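Local atomic coordinates of acetyl xylan esterase (Paenibacillus sp. R4, PDB entry 6AGQ), a protein that probably removes acetyl groups from acetylated xylan and related esters, as a cold-active carbohydrate esterase of the alpha/beta-hydrolase fold. Residues L116-D129 with Y153-F167. Numbering follows the deposited sequence.
Sequences LAIDVRGQGGVTPD and YYKQVYLDCIRALDF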
ATOM      1  N   LEU A 116     -34.918  13.610 -14.441  1.00 25.08           N
ATOM      2  CA  LEU A 116     -34.929  13.998 -13.013  1.00 23.14           C
ATOM      3  C   LEU A 116     -33.805  13.258 -12.312  1.00 22.56           C
ATOM      4  O   LEU A 116     -33.704  12.024 -12.420  1.00 24.05           O
ATOM      5  CB  LEU A 116     -36.292  13.643 -12.359  1.00 22.14           C
ATOM      6  CG  LEU A 116     -36.396  13.706 -10.816  1.00 21.16           C
ATOM      7  CD1 LEU A 116     -36.484  15.136 -10.306  1.00 20.54           C
ATOM      8  CD2 LEU A 116     -37.641  12.911 -10.440  1.00 22.40           C
ATOM      9  N   ALA A 117     -33.000  14.003 -11.557  1.00 21.50           N
ATOM     10  CA  ALA A 117     -32.093  13.424 -10.608  1.00 22.88           C
ATOM     11  C   ALA A 117     -32.432  13.837  -9.188  1.00 24.31           C
ATOM     12  O   ALA A 117     -32.608  14.995  -8.938  1.00 29.23           O
ATOM     13  CB  ALA A 117     -30.680  13.875 -10.936  1.00 23.99           C
ATOM     14  N   ILE A 118     -32.396  12.916  -8.245  1.00 24.78           N
ATOM     15  CA  ILE A 118     -32.737  13.186  -6.849  1.00 27.87           C
ATOM     16  C   ILE A 118     -31.626  12.818  -5.846  1.00 25.87           C
ATOM     17  O   ILE A 118     -30.819  11.961  -6.112  1.00 25.58           O
ATOM     18  CB  ILE A 118     -34.019  12.384  -6.433  1.00 32.35           C
ATOM     19  CG1 ILE A 118     -33.799  10.877  -6.535  1.00 31.08           C
ATOM     20  CG2 ILE A 118     -35.221  12.785  -7.306  1.00 33.96           C
ATOM     21  CD1 ILE A 118     -34.953  10.090  -5.975  1.00 34.95           C
ATOM     22  N   ASP A 119     -31.568  13.529  -4.735  1.00 27.55           N
ATOM     23  CA  ASP A 119     -30.828  13.122  -3.540  1.00 27.64           C
ATOM     24  C   ASP A 119     -31.447  11.876  -2.849  1.00 30.56           C
ATOM     25  O   ASP A 119     -32.639  11.769  -2.739  1.00 33.13           O
ATOM     26  CB  ASP A 119     -30.893  14.197  -2.514  1.00 28.58           C
ATOM     27  CG  ASP A 119     -30.036  15.470  -2.830  1.00 31.03           C
ATOM     28  OD1 ASP A 119     -29.090  15.464  -3.681  1.00 30.29           O
ATOM     29  OD2 ASP A 119     -30.323  16.475  -2.122  1.00 30.63           O
ATOM     30  N   VAL A 120     -30.591  11.020  -2.287  1.00 35.12           N
ATOM     31  CA  VAL A 120     -30.942   9.908  -1.426  1.00 32.12           C
ATOM     32  C   VAL A 120     -30.774  10.495  -0.032  1.00 33.92           C
ATOM     33  O   VAL A 120     -29.770  11.124   0.264  1.00 35.92           O
ATOM     34  CB  VAL A 120     -29.986   8.695  -1.594  1.00 33.13           C
ATOM     35  CG1 VAL A 120     -30.310   7.588  -0.584  1.00 34.07           C
ATOM     36  CG2 VAL A 120     -30.028   8.156  -3.005  1.00 30.41           C
ATOM     37  N   ARG A 121     -31.798  10.321   0.784  1.00 30.48           N
ATOM     38  CA  ARG A 121     -31.947  10.984   2.043  1.00 29.88           C
ATOM     39  C   ARG A 121     -30.771  10.859   3.057  1.00 26.73           C
ATOM     40  O   ARG A 121     -30.240   9.789   3.318  1.00 24.69           O
ATOM     41  CB  ARG A 121     -33.262  10.539   2.665  1.00 32.45           C
ATOM     42  CG  ARG A 121     -33.330   9.044   2.885  1.00 34.30           C
ATOM     43  CD  ARG A 121     -34.340   8.725   3.931  1.00 33.56           C
ATOM     44  NE  ARG A 121     -35.639   9.195   3.473  1.00 35.26           N
ATOM     45  CZ  ARG A 121     -36.642   9.517   4.278  1.00 34.50           C
ATOM     46  NH1 ARG A 121     -37.798   9.886   3.742  1.00 29.02           N
ATOM     47  NH2 ARG A 121     -36.480   9.436   5.613  1.00 37.18           N
ATOM     48  N   GLY A 122     -30.263  11.989   3.532  1.00 22.68           N
ATOM     49  CA  GLY A 122     -29.178  11.925   4.477  1.00 20.76           C
ATOM     50  C   GLY A 122     -27.809  11.777   3.881  1.00 20.55           C
ATOM     51  O   GLY A 122     -26.865  11.789   4.624  1.00 19.93           O
ATOM     52  N   GLN A 123     -27.659  11.641   2.562  1.00 20.84           N
ATOM     53  CA  GLN A 123     -26.328  11.448   2.014  1.00 23.29           C
ATOM     54  C   GLN A 123     -25.622  12.780   1.659  1.00 23.80           C
ATOM     55  O   GLN A 123     -25.890  13.765   2.301  1.00 30.26           O
ATOM     56  CB  GLN A 123     -26.336  10.421   0.918  1.00 23.07           C
ATOM     57  CG  GLN A 123     -26.871   9.109   1.466  1.00 24.43           C
ATOM     58  CD  GLN A 123     -26.759   7.954   0.504  1.00 20.84           C
ATOM     59  OE1 GLN A 123     -26.143   8.073  -0.540  1.00 22.24           O
ATOM     60  NE2 GLN A 123     -27.370   6.831   0.855  1.00 20.21           N
ATOM     61  N   GLY A 124     -24.768  12.859   0.649  1.00 23.41           N
ATOM     62  CA  GLY A 124     -23.899  14.017   0.515  1.00 25.35           C
ATOM     63  C   GLY A 124     -24.587  15.226  -0.056  1.00 26.05           C
ATOM     64  O   GLY A 124     -23.961  15.980  -0.797  1.00 30.39           O
ATOM     65  N   GLY A 125     -25.847  15.466   0.329  1.00 24.87           N
ATOM     66  CA  GLY A 125     -26.654  16.524  -0.307  1.00 28.78           C
ATOM     67  C   GLY A 125     -27.313  17.419   0.718  1.00 25.91           C
ATOM     68  O   GLY A 125     -26.963  17.408   1.941  1.00 24.88           O
ATOM     69  N   VAL A 126     -28.225  18.229   0.208  1.00 27.62           N
ATOM     70  CA  VAL A 126     -29.030  19.121   1.061  1.00 28.23           C
ATOM     71  C   VAL A 126     -30.281  18.391   1.608  1.00 26.14           C
ATOM     72  O   VAL A 126     -31.045  18.980   2.346  1.00 29.22           O
ATOM     73  CB  VAL A 126     -29.402  20.459   0.346  1.00 31.27           C
ATOM     74  CG1 VAL A 126     -28.161  21.118  -0.256  1.00 33.57           C
ATOM     75  CG2 VAL A 126     -30.479  20.278  -0.707  1.00 36.92           C
ATOM     76  N   THR A 127     -30.523  17.148   1.201  1.00 23.76           N
ATOM     77  CA  THR A 127     -31.719  16.379   1.637  1.00 21.40           C
ATOM     78  C   THR A 127     -31.398  15.606   2.905  1.00 22.84           C
ATOM     79  O   THR A 127     -30.540  14.701   2.881  1.00 24.95           O
ATOM     80  CB  THR A 127     -32.128  15.418   0.565  1.00 21.65           C
ATOM     81  OG1 THR A 127     -32.416  16.148  -0.654  1.00 25.98           O
ATOM     82  CG2 THR A 127     -33.357  14.586   1.004  1.00 22.53           C
ATOM     83  N   PRO A 128     -32.019  15.966   4.028  1.00 23.40           N
ATOM     84  CA  PRO A 128     -31.712  15.290   5.295  1.00 27.23           C
ATOM     85  C   PRO A 128     -32.490  13.962   5.424  1.00 29.30           C
ATOM     86  O   PRO A 128     -33.154  13.595   4.477  1.00 25.02           O
ATOM     87  CB  PRO A 128     -32.214  16.274   6.329  1.00 26.91           C
ATOM     88  CG  PRO A 128     -33.324  16.967   5.682  1.00 25.48           C
ATOM     89  CD  PRO A 128     -33.110  16.925   4.190  1.00 25.27           C
ATOM     90  N   ASP A 129     -32.352  13.265   6.571  1.00 30.24           N
ATOM     91  CA  ASP A 129     -33.055  12.019   6.859  1.00 33.06           C
ATOM     92  C   ASP A 129     -33.830  12.162   8.146  1.00 32.21           C
ATOM     93  O   ASP A 129     -33.256  12.061   9.204  1.00 31.29           O
ATOM     94  CB  ASP A 129     -32.058  10.865   7.031  1.00 32.80           C
ATOM     95  CG  ASP A 129     -32.752   9.475   7.335  1.00 37.87           C
ATOM     96  OD1 ASP A 129     -33.983   9.323   7.073  1.00 34.27           O
ATOM     97  OD2 ASP A 129     -32.039   8.536   7.831  1.00 36.11           O
ATOM     98  N   TYR A 153     -33.277   1.814   7.185  1.00 22.85           N
ATOM     99  CA  TYR A 153     -32.931   2.938   6.260  1.00 22.56           C
ATOM    100  C   TYR A 153     -33.518   2.901   4.833  1.00 23.19           C
ATOM    101  O   TYR A 153     -34.135   3.875   4.334  1.00 22.38           O
ATOM    102  CB  TYR A 153     -31.416   3.013   6.125  1.00 26.72           C
ATOM    103  CG  TYR A 153     -30.907   4.107   5.245  1.00 23.81           C
ATOM    104  CD1 TYR A 153     -30.948   5.444   5.676  1.00 26.03           C
ATOM    105  CD2 TYR A 153     -30.410   3.828   4.016  1.00 23.33           C
ATOM    106  CE1 TYR A 153     -30.488   6.480   4.881  1.00 24.95           C
ATOM    107  CE2 TYR A 153     -29.956   4.838   3.196  1.00 23.73           C
ATOM    108  CZ  TYR A 153     -30.008   6.173   3.632  1.00 24.98           C
ATOM    109  OH  TYR A 153     -29.561   7.170   2.832  1.00 21.04           O
ATOM    110  N   TYR A 154     -33.392   1.757   4.175  1.00 24.47           N
ATOM    111  CA  TYR A 154     -33.775   1.703   2.768  1.00 24.77           C
ATOM    112  C   TYR A 154     -35.253   1.608   2.567  1.00 25.71           C
ATOM    113  O   TYR A 154     -35.688   1.753   1.407  1.00 24.89           O
ATOM    114  CB  TYR A 154     -32.975   0.678   1.917  1.00 24.48           C
ATOM    115  CG  TYR A 154     -31.555   1.154   1.548  1.00 22.89           C
ATOM    116  CD1 TYR A 154     -31.344   2.106   0.529  1.00 21.14           C
ATOM    117  CD2 TYR A 154     -30.431   0.597   2.178  1.00 22.65           C
ATOM    118  CE1 TYR A 154     -30.067   2.565   0.208  1.00 23.28           C
ATOM    119  CE2 TYR A 154     -29.142   0.996   1.837  1.00 23.96           C
ATOM    120  CZ  TYR A 154     -28.954   1.981   0.867  1.00 23.78           C
ATOM    121  OH  TYR A 154     -27.696   2.367   0.550  1.00 24.49           O
ATOM    122  N   LYS A 155     -36.053   1.456   3.628  1.00 22.06           N
ATOM    123  CA  LYS A 155     -37.484   1.471   3.406  1.00 24.57           C
ATOM    124  C   LYS A 155     -37.955   2.843   2.902  1.00 25.42           C
ATOM    125  O   LYS A 155     -38.506   2.933   1.844  1.00 27.88           O
ATOM    126  CB  LYS A 155     -38.279   1.068   4.631  1.00 25.80           C
ATOM    127  CG  LYS A 155     -39.763   0.931   4.344  1.00 27.90           C
ATOM    128  CD  LYS A 155     -40.577   0.634   5.613  1.00 30.31           C
ATOM    129  CE  LYS A 155     -41.307   1.844   6.097  1.00 32.31           C
ATOM    130  NZ  LYS A 155     -41.910   1.541   7.418  1.00 35.31           N
ATOM    131  N   GLN A 156     -37.727   3.893   3.667  1.00 23.77           N
ATOM    132  CA  GLN A 156     -38.073   5.212   3.241  1.00 25.21           C
ATOM    133  C   GLN A 156     -37.278   5.648   1.999  1.00 26.90           C
ATOM    134  O   GLN A 156     -37.834   6.376   1.157  1.00 24.06           O
ATOM    135  CB  GLN A 156     -37.936   6.242   4.384  1.00 26.59           C
ATOM    136  CG  GLN A 156     -39.067   6.159   5.397  1.00 28.92           C
ATOM    137  CD  GLN A 156     -40.391   6.703   4.858  1.00 33.05           C
ATOM    138  OE1 GLN A 156     -40.415   7.600   4.012  1.00 36.37           O
ATOM    139  NE2 GLN A 156     -41.490   6.131   5.316  1.00 35.94           N
ATOM    140  N   VAL A 157     -36.048   5.146   1.785  1.00 23.93           N
ATOM    141  CA  VAL A 157     -35.340   5.464   0.509  1.00 22.73           C
ATOM    142  C   VAL A 157     -36.099   4.948  -0.712  1.00 22.61           C
ATOM    143  O   VAL A 157     -36.290   5.683  -1.711  1.00 23.01           O
ATOM    144  CB  VAL A 157     -33.866   4.961   0.548  1.00 24.95           C
ATOM    145  CG1 VAL A 157     -33.133   5.274  -0.723  1.00 23.37           C
ATOM    146  CG2 VAL A 157     -33.137   5.611   1.729  1.00 25.37           C
ATOM    147  N   TYR A 158     -36.566   3.683  -0.650  1.00 23.46           N
ATOM    148  CA  TYR A 158     -37.274   3.095  -1.789  1.00 22.72           C
ATOM    149  C   TYR A 158     -38.577   3.800  -2.044  1.00 22.86           C
ATOM    150  O   TYR A 158     -38.971   4.029  -3.197  1.00 24.50           O
ATOM    151  CB  TYR A 158     -37.519   1.595  -1.628  1.00 20.18           C
ATOM    152  CG  TYR A 158     -36.294   0.716  -1.776  1.00 20.72           C
ATOM    153  CD1 TYR A 158     -35.002   1.221  -1.693  1.00 21.25           C
ATOM    154  CD2 TYR A 158     -36.423  -0.629  -1.959  1.00 20.26           C
ATOM    155  CE1 TYR A 158     -33.898   0.398  -1.814  1.00 21.12           C
ATOM    156  CE2 TYR A 158     -35.291  -1.454  -2.012  1.00 21.19           C
ATOM    157  CZ  TYR A 158     -34.064  -0.935  -1.962  1.00 20.11           C
ATOM    158  OH  TYR A 158     -32.954  -1.722  -2.036  1.00 24.32           O
ATOM    159  N   LEU A 159     -39.254   4.167  -0.979  1.00 25.36           N
ATOM    160  CA  LEU A 159     -40.473   4.983  -1.143  1.00 25.73           C
ATOM    161  C   LEU A 159     -40.208   6.353  -1.772  1.00 24.61           C
ATOM    162  O   LEU A 159     -41.018   6.821  -2.574  1.00 24.47           O
ATOM    163  CB  LEU A 159     -41.157   5.163   0.236  1.00 24.73           C
ATOM    164  CG  LEU A 159     -41.671   3.876   0.834  1.00 27.52           C
ATOM    165  CD1 LEU A 159     -42.242   4.135   2.218  1.00 28.80           C
ATOM    166  CD2 LEU A 159     -42.717   3.163  -0.017  1.00 30.75           C
ATOM    167  N   ASP A 160     -39.146   7.048  -1.352  1.00 26.37           N
ATOM    168  CA  ASP A 160     -38.747   8.342  -2.015  1.00 27.49           C
ATOM    169  C   ASP A 160     -38.542   8.149  -3.527  1.00 29.46           C
ATOM    170  O   ASP A 160     -38.907   9.026  -4.331  1.00 24.64           O
ATOM    171  CB  ASP A 160     -37.457   8.887  -1.482  1.00 28.29           C
ATOM    172  CG  ASP A 160     -37.498   9.214   0.018  1.00 35.48           C
ATOM    173  OD1 ASP A 160     -38.609   9.438   0.578  1.00 33.41           O
ATOM    174  OD2 ASP A 160     -36.385   9.220   0.662  1.00 38.64           O
ATOM    175  N   CYS A 161     -37.986   6.974  -3.891  1.00 31.75           N
ATOM    176  CA  CYS A 161     -37.658   6.614  -5.258  1.00 30.62           C
ATOM    177  C   CYS A 161     -38.877   6.340  -6.078  1.00 31.97           C
ATOM    178  O   CYS A 161     -38.823   6.536  -7.277  1.00 28.27           O
ATOM    179  CB  CYS A 161     -36.656   5.428  -5.340  1.00 32.14           C
ATOM    180  SG  CYS A 161     -34.996   5.839  -4.704  1.00 35.76           S
ATOM    181  N   ILE A 162     -39.930   5.805  -5.452  1.00 30.16           N
ATOM    182  CA  ILE A 162     -41.228   5.604  -6.122  1.00 29.94           C
ATOM    183  C   ILE A 162     -41.957   6.950  -6.241  1.00 30.44           C
ATOM    184  O   ILE A 162     -42.649   7.279  -7.249  1.00 26.51           O
ATOM    185  CB  ILE A 162     -42.085   4.566  -5.329  1.00 33.75           C
ATOM    186  CG1 ILE A 162     -41.568   3.133  -5.627  1.00 37.11           C
ATOM    187  CG2 ILE A 162     -43.602   4.688  -5.619  1.00 36.40           C
ATOM    188  CD1 ILE A 162     -42.054   2.118  -4.586  1.00 37.79           C
ATOM    189  N   ARG A 163     -41.803   7.750  -5.197  1.00 26.12           N
ATOM    190  CA  ARG A 163     -42.356   9.089  -5.241  1.00 26.95           C
ATOM    191  C   ARG A 163     -41.688  10.000  -6.297  1.00 24.47           C
ATOM    192  O   ARG A 163     -42.363  10.909  -6.795  1.00 24.89           O
ATOM    193  CB  ARG A 163     -42.352   9.688  -3.835  1.00 27.84           C
ATOM    194  CG  ARG A 163     -43.347   8.972  -2.951  1.00 26.93           C
ATOM    195  CD  ARG A 163     -43.100   9.231  -1.487  1.00 26.80           C
ATOM    196  NE  ARG A 163     -43.599  10.547  -1.090  1.00 28.21           N
ATOM    197  CZ  ARG A 163     -44.861  10.864  -0.843  1.00 28.77           C
ATOM    198  NH1 ARG A 163     -45.857   9.952  -0.922  1.00 26.61           N
ATOM    199  NH2 ARG A 163     -45.125  12.120  -0.475  1.00 27.55           N
ATOM    200  N   ALA A 164     -40.433   9.752  -6.679  1.00 20.67           N
ATOM    201  CA  ALA A 164     -39.866  10.376  -7.881  1.00 21.77           C
ATOM    202  C   ALA A 164     -40.638  10.021  -9.172  1.00 24.20           C
ATOM    203  O   ALA A 164     -40.768  10.814 -10.073  1.00 24.59           O
ATOM    204  CB  ALA A 164     -38.399  10.021  -8.030  1.00 22.35           C
ATOM    205  N   LEU A 165     -41.171   8.816  -9.260  1.00 26.35           N
ATOM    206  CA  LEU A 165     -42.030   8.469 -10.413  1.00 27.55           C
ATOM    207  C   LEU A 165     -43.368   9.207 -10.317  1.00 30.06           C
ATOM    208  O   LEU A 165     -43.866   9.634 -11.341  1.00 29.83           O
ATOM    209  CB  LEU A 165     -42.298   6.983 -10.501  1.00 24.84           C
ATOM    210  CG  LEU A 165     -41.081   6.073 -10.383  1.00 28.74           C
ATOM    211  CD1 LEU A 165     -41.517   4.610 -10.207  1.00 30.80           C
ATOM    212  CD2 LEU A 165     -40.129   6.272 -11.554  1.00 31.14           C
ATOM    213  N   ASP A 166     -43.923   9.379  -9.103  1.00 34.41           N
ATOM    214  CA  ASP A 166     -45.127  10.249  -8.865  1.00 33.67           C
ATOM    215  C   ASP A 166     -44.819  11.684  -9.307  1.00 29.35           C
ATOM    216  O   ASP A 166     -45.667  12.344  -9.870  1.00 27.73           O
ATOM    217  CB  ASP A 166     -45.587  10.359  -7.352  1.00 36.70           C
ATOM    218  CG  ASP A 166     -46.014   9.001  -6.690  1.00 42.42           C
ATOM    219  OD1 ASP A 166     -46.233   8.006  -7.397  1.00 46.54           O
ATOM    220  OD2 ASP A 166     -46.145   8.947  -5.422  1.00 47.13           O
ATOM    221  N   PHE A 167     -43.634  12.189  -8.986  1.00 25.87           N
ATOM    222  CA  PHE A 167     -43.280  13.553  -9.427  1.00 28.27           C
ATOM    223  C   PHE A 167     -43.234  13.658 -10.953  1.00 27.50           C
ATOM    224  O   PHE A 167     -43.893  14.556 -11.524  1.00 24.69           O
ATOM    225  CB  PHE A 167     -41.961  14.060  -8.876  1.00 29.30           C
ATOM    226  CG  PHE A 167     -41.559  15.418  -9.429  1.00 31.73           C
ATOM    227  CD1 PHE A 167     -42.112  16.585  -8.916  1.00 32.72           C
ATOM    228  CD2 PHE A 167     -40.646  15.520 -10.517  1.00 30.32           C
ATOM    229  CE1 PHE A 167     -41.760  17.825  -9.460  1.00 34.15           C
ATOM    230  CE2 PHE A 167     -40.269  16.749 -11.051  1.00 30.73           C
ATOM    231  CZ  PHE A 167     -40.821  17.910 -10.524  1.00 31.74           C
TER
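Tyr153, in the segment 153-167, whose helix packs against strand 116-118 of the alpha/beta-hydrolase sheet, reaches the loop following that strand through its hydroxyl. With CG anti to the backbone N (chi1 -179°), the ring carries Tyr153 OH to the type II turn from Val120 to Gln123, where it donates to Arg121 O at 2.7 Å, in the carbonyl plane, and accepts from Gln123 NE2 at 3.0 Å. The Gln123 amide plane is turned 14° from that of the Tyr153 ring, and Gln123 OE1 accepts from Ser96 N. One turn on, Gln156 lays its CB over the centre of the Arg121 guanidinium, 3.5 Å above the plane. Val157 divides its methyls: CG1 meets Val120 CG1, while CG2 touches Arg121 CG and also sits over one face of the Tyr153 ring, offset toward the rim. Asp160 takes the guanidinium side-on and nearly coplanar, both oxygens using syn lone pairs, with Arg121 NE to Asp160 OD2 at 2.9 Å and Arg121 NH1 to Asp160 OD1 at 3.3 Å. Asp66 and Asp129, whose OD2 also bonds Tyr133 OH, bind the same guanidinium, so a leucine in place of Arg121 would probably leave three carboxylates without their shared counter-charge. Beyond this network the Ala164 methyl receives Ile118 CD1, and Leu116 packs on both Ala164 and Phe167, its CD2 3.8 Å from Ala164 CB and 4.0 Å from Phe167 CD2.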